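PDB 2PEB: putative dioxygenase from Nostoc punctiforme, which probably acts as a metal-dependent dioxygenase of the DOPA 4,5-dioxygenase family and binds a zinc ion. Local coordinates for residues H13-F18 / K54-V59. Sequence-based numbering, arbitrary orientation. Where two conformers were deposited one is given.
Sequences HAHVYF and KGMYQV. With ZN (zinc ion), chain C.
Val59 O accepts a hydrogen bond from Ala14 N (2.8 Å) and a weak C-H...O contact from His13 CA. Val59 N returns a bond to Ala14 O, and Val16 and Tyr57 form a second hydrogen-bonded pair of this antiparallel pairing. At the far end Phe18 N also bonds Gly55 O, though the pairing is looser here, and a water bridges Phe18 O to Gly55 N. One face of the sheet carries the metal. His13 ND1 and His15 NE2 hold the zinc ion at 2.1 and 1.9 Å, and His85 on the neighbouring strand 82-87 is a third ligand. Gln58, with CG anti to its backbone N (chi1 165°) and extended beyond, lays its amide over one face of the His13 ring, the planes 31° apart and CD 3.4 Å from His13 CE1. Met56, modelled as selenomethionine, brings its selenium to the edge of the His15 ring, in its plane, 3.3 Å from His15 ND1. Met56 CB packs against Tyr17 CD1, and Tyr17 OH bonds His52. On the opposite face, Val16 sets CB over the Tyr57 ring, 3.5 Å from CZ, where helix 23-36 covers the sheet and Ala26 O takes the Tyr57 hydroxyl. Alternating histidines on a central strand, with a helix packed on the other face, are consistent with the putative metal site of a DOPA 4,5-dioxygenase-like alpha+beta fold.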
loop_
_atom_site.group_PDB
_atom_site.type_symbol
_atom_site.label_atom_id
_atom_site.label_comp_id
_atom_site.label_asym_id
_atom_site.label_seq_id
_atom_site.Cartn_x
_atom_site.Cartn_y
_atom_site.Cartn_z
ATOM N N HIS A 13 -4.110 -5.841 9.303
ATOM C CA HIS A 13 -4.946 -4.746 9.791
ATOM C C HIS A 13 -4.916 -3.603 8.848
ATOM O O HIS A 13 -3.870 -3.260 8.330
ATOM C CB HIS A 13 -4.373 -4.196 11.079
ATOM C CG HIS A 13 -4.636 -5.026 12.278
ATOM N ND1 HIS A 13 -4.236 -4.630 13.537
ATOM C CD2 HIS A 13 -5.285 -6.205 12.432
ATOM C CE1 HIS A 13 -4.612 -5.552 14.411
ATOM N NE2 HIS A 13 -5.272 -6.505 13.773
ATOM N N ALA A 14 -6.059 -2.998 8.619
ATOM C CA ALA A 14 -6.165 -1.611 8.157
ATOM C C ALA A 14 -6.547 -0.690 9.330
ATOM O O ALA A 14 -7.440 -0.994 10.104
ATOM C CB ALA A 14 -7.151 -1.522 7.071
ATOM N N HIS A 15 -5.800 0.397 9.485
ATOM C CA HIS A 15 -6.096 1.490 10.428
ATOM C C HIS A 15 -6.542 2.691 9.579
ATOM O O HIS A 15 -5.776 3.217 8.762
ATOM C CB HIS A 15 -4.901 1.776 11.358
ATOM C CG HIS A 15 -4.590 0.617 12.277
ATOM N ND1 HIS A 15 -5.166 0.509 13.531
ATOM C CD2 HIS A 15 -3.806 -0.480 12.136
ATOM C CE1 HIS A 15 -4.785 -0.608 14.103
ATOM N NE2 HIS A 15 -3.917 -1.204 13.312
ATOM N N VAL A 16 -7.812 3.054 9.715
ATOM C CA VAL A 16 -8.419 4.131 8.945
ATOM C C VAL A 16 -8.459 5.337 9.840
ATOM O O VAL A 16 -9.176 5.364 10.866
ATOM C CB VAL A 16 -9.837 3.742 8.466
ATOM C CG1 VAL A 16 -10.443 4.867 7.641
ATOM C CG2 VAL A 16 -9.830 2.425 7.660
ATOM N N TYR A 17 -7.624 6.323 9.517
ATOM C CA TYR A 17 -7.512 7.538 10.279
ATOM C C TYR A 17 -8.561 8.568 9.872
ATOM O O TYR A 17 -8.989 8.640 8.708
ATOM C CB TYR A 17 -6.090 8.112 10.178
ATOM C CG TYR A 17 -5.075 7.122 10.681
ATOM C CD1 TYR A 17 -4.781 7.053 12.028
ATOM C CD2 TYR A 17 -4.426 6.217 9.816
ATOM C CE1 TYR A 17 -3.897 6.111 12.525
ATOM C CE2 TYR A 17 -3.499 5.277 10.311
ATOM C CZ TYR A 17 -3.243 5.246 11.679
ATOM O OH TYR A 17 -2.388 4.333 12.231
ATOM N N PHE A 18 -8.961 9.374 10.841
ATOM C CA PHE A 18 -9.931 10.428 10.573
ATOM C C PHE A 18 -9.840 11.535 11.614
ATOM O O PHE A 18 -9.213 11.398 12.656
ATOM C CB PHE A 18 -11.358 9.840 10.547
ATOM C CG PHE A 18 -11.750 9.205 11.840
ATOM C CD1 PHE A 18 -12.301 9.967 12.865
ATOM C CD2 PHE A 18 -11.468 7.851 12.070
ATOM C CE1 PHE A 18 -12.600 9.402 14.071
ATOM C CE2 PHE A 18 -11.759 7.292 13.283
ATOM C CZ PHE A 18 -12.324 8.050 14.274
ATOM N N LYS A 54 -3.665 9.987 15.358
ATOM C CA LYS A 54 -4.919 10.560 14.942
ATOM C C LYS A 54 -6.005 9.539 15.317
ATOM O O LYS A 54 -5.715 8.368 15.454
ATOM C CB LYS A 54 -4.858 10.805 13.423
ATOM C CG LYS A 54 -5.940 11.681 12.883
ATOM C CD LYS A 54 -5.747 11.996 11.386
ATOM C CE LYS A 54 -4.697 13.080 11.128
ATOM N NZ LYS A 54 -4.867 13.709 9.775
ATOM N N GLY A 55 -7.223 9.988 15.508
ATOM C CA GLY A 55 -8.317 9.059 15.653
ATOM C C GLY A 55 -8.352 8.046 14.511
ATOM O O GLY A 55 -7.959 8.341 13.372
HETATM N N MSE A 56 -8.794 6.839 14.839
HETATM C CA MSE A 56 -8.830 5.745 13.863
HETATM C C MSE A 56 -9.762 4.675 14.309
HETATM O O MSE A 56 -10.260 4.711 15.438
HETATM C CB MSE A 56 -7.434 5.126 13.535
HETATM C CG MSE A 56 -6.700 4.486 14.730
HETATM SE SE MSE A 56 -7.236 2.663 14.972
HETATM C CE MSE A 56 -6.598 2.318 16.780
ATOM N N TYR A 57 -10.050 3.783 13.388
ATOM C CA TYR A 57 -10.627 2.490 13.706
ATOM C C TYR A 57 -9.848 1.388 12.999
ATOM O O TYR A 57 -9.181 1.626 11.989
ATOM C CB TYR A 57 -12.141 2.441 13.419
ATOM C CG TYR A 57 -12.501 2.622 11.978
ATOM C CD1 TYR A 57 -12.338 1.583 11.075
ATOM C CD2 TYR A 57 -13.009 3.823 11.519
ATOM C CE1 TYR A 57 -12.651 1.740 9.731
ATOM C CE2 TYR A 57 -13.361 3.989 10.165
ATOM C CZ TYR A 57 -13.165 2.953 9.294
ATOM O OH TYR A 57 -13.522 3.080 7.981
ATOM N N GLN A 58 -9.914 0.193 13.575
ATOM C CA GLN A 58 -9.164 -0.961 13.095
ATOM C C GLN A 58 -10.098 -1.866 12.306
ATOM O O GLN A 58 -11.264 -2.031 12.654
ATOM C CB GLN A 58 -8.587 -1.726 14.296
ATOM C CG GLN A 58 -8.085 -3.114 13.992
ATOM C CD GLN A 58 -7.424 -3.789 15.184
ATOM O OE1 GLN A 58 -6.503 -3.235 15.814
ATOM N NE2 GLN A 58 -7.870 -4.999 15.481
ATOM N N VAL A 59 -9.559 -2.440 11.248
ATOM C CA VAL A 59 -10.224 -3.452 10.468
ATOM C C VAL A 59 -9.226 -4.608 10.331
ATOM O O VAL A 59 -8.145 -4.392 9.766
ATOM C CB VAL A 59 -10.510 -2.936 9.043
ATOM C CG1 VAL A 59 -11.403 -3.918 8.264
ATOM C CG2 VAL A 59 -11.168 -1.549 9.085
HETATM ZN ZN ZN C . -3.138 -2.877 13.697
HETATM O O HOH W 1 -8.080 12.674 14.743
#